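PDB 4A69: nuclear receptor corepressor 2 from Homo sapiens, which acts as a nuclear receptor corepressor (SMRT) that probably helps recruit and activate histone deacetylase 3 through its SANT-type domain, which binds an inositol tetrakisphosphate. Local coordinates for residues 66-69 and 70-74. Residues are numbered along the deposited sequence; the frame is centred on the assembly and turned at random.
Sequences GLIA and SFLER
With CG of Leu-67 swung opposite its own backbone N (chi1 -164°) and CG of Phe-71 set beside its N (chi1 -69°), the two side chains run alongside each other, one turn apart, at the end of helix 65-70. Leu-67 CD1 rests 3.6 Å from Phe-71 CE2, while the Leu-67 carbonyl oxygen approaches the same ring obliquely, 3.3 Å from CD2. Ser-70 folds its hydroxyl back over that carbonyl: OG donates to Leu-67 O, although the 2.4 Å separation is too short to be trusted in detail. One residue further along, on the buried side of the helix, Ile-68 and Leu-72 likewise lie side by side, pointing the same way, with CG2 of the isoleucine 3.9 Å from CD1 of the leucine. The backbone tightens here. Ser-70 N still reaches Gly-66 O as in an alpha-helix (3.2 Å), but Phe-71 N then bonds to Ile-68 O and Leu-72 N to Ala-69 O, both at 3.0 Å and both with the donor lying well above the carbonyl plane. Ile-68 also packs on Phe-54 and Phe-58 of helix 48-60 and on Cys-80 of helix 77-87; Lys-57 makes a cation-pi contact with Phe-71. An alpha-helical turn thus gives way to i to i+3 bonding at the C-terminal end of the middle helix in a three-helix, Myb-like SANT fold.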
# COMPACT_ATOMS: atom_id res chain seq x y z
N GLY C 66 -16.62 -7.94 -15.45
CA GLY C 66 -17.05 -7.12 -16.59
C GLY C 66 -18.18 -7.80 -17.32
O GLY C 66 -19.25 -7.21 -17.54
N LEU C 67 -17.97 -9.07 -17.69
CA LEU C 67 -19.01 -9.85 -18.36
C LEU C 67 -20.24 -10.05 -17.48
O LEU C 67 -21.37 -9.87 -17.94
CB LEU C 67 -18.45 -11.20 -18.83
CG LEU C 67 -19.20 -12.04 -19.87
CD1 LEU C 67 -19.89 -11.18 -20.92
CD2 LEU C 67 -18.24 -13.00 -20.54
N ILE C 68 -20.04 -10.39 -16.21
CA ILE C 68 -21.16 -10.61 -15.30
C ILE C 68 -22.03 -9.35 -15.20
O ILE C 68 -23.25 -9.42 -15.39
CB ILE C 68 -20.70 -11.10 -13.91
CG1 ILE C 68 -20.09 -12.50 -14.01
CG2 ILE C 68 -21.86 -11.10 -12.92
CD1 ILE C 68 -19.18 -12.87 -12.85
N ALA C 69 -21.40 -8.21 -14.91
CA ALA C 69 -22.13 -6.95 -14.78
C ALA C 69 -22.96 -6.62 -16.02
O ALA C 69 -24.04 -6.05 -15.91
CB ALA C 69 -21.17 -5.81 -14.46
N SER C 70 -22.44 -6.98 -17.19
CA SER C 70 -23.14 -6.71 -18.46
C SER C 70 -24.51 -7.37 -18.55
O SER C 70 -25.40 -6.85 -19.22
CB SER C 70 -22.26 -7.11 -19.65
OG SER C 70 -22.17 -8.52 -19.78
N PHE C 71 -24.71 -8.48 -17.85
CA PHE C 71 -25.99 -9.18 -17.84
C PHE C 71 -26.89 -8.75 -16.69
O PHE C 71 -27.92 -9.38 -16.44
CB PHE C 71 -25.80 -10.70 -17.82
CG PHE C 71 -25.23 -11.27 -19.09
CD1 PHE C 71 -26.06 -11.52 -20.19
CD2 PHE C 71 -23.88 -11.57 -19.19
CE1 PHE C 71 -25.54 -12.05 -21.36
CE2 PHE C 71 -23.35 -12.11 -20.36
CZ PHE C 71 -24.18 -12.35 -21.45
N LEU C 72 -26.51 -7.69 -15.98
CA LEU C 72 -27.29 -7.22 -14.83
C LEU C 72 -27.66 -5.74 -14.94
O LEU C 72 -26.83 -4.86 -14.73
CB LEU C 72 -26.54 -7.49 -13.52
CG LEU C 72 -26.21 -8.94 -13.14
CD1 LEU C 72 -25.05 -8.96 -12.16
CD2 LEU C 72 -27.42 -9.66 -12.57
N GLU C 73 -28.94 -5.50 -15.23
CA GLU C 73 -29.46 -4.16 -15.53
C GLU C 73 -29.21 -3.12 -14.44
O GLU C 73 -28.94 -1.96 -14.74
CB GLU C 73 -30.96 -4.22 -15.83
CG GLU C 73 -31.36 -5.18 -16.94
CD GLU C 73 -31.33 -4.54 -18.33
OE1 GLU C 73 -30.29 -3.95 -18.70
OE2 GLU C 73 -32.35 -4.64 -19.05
N ARG C 74 -29.31 -3.51 -13.17
CA ARG C 74 -29.08 -2.56 -12.10
C ARG C 74 -27.87 -2.89 -11.21
O ARG C 74 -27.79 -2.47 -10.06
CB ARG C 74 -30.37 -2.31 -11.29
CG ARG C 74 -30.29 -1.11 -10.33
CD ARG C 74 -29.86 0.20 -11.00
NE ARG C 74 -30.96 0.85 -11.72
CZ ARG C 74 -31.89 1.62 -11.16
NH1 ARG C 74 -31.86 1.87 -9.86
NH2 ARG C 74 -32.85 2.15 -11.91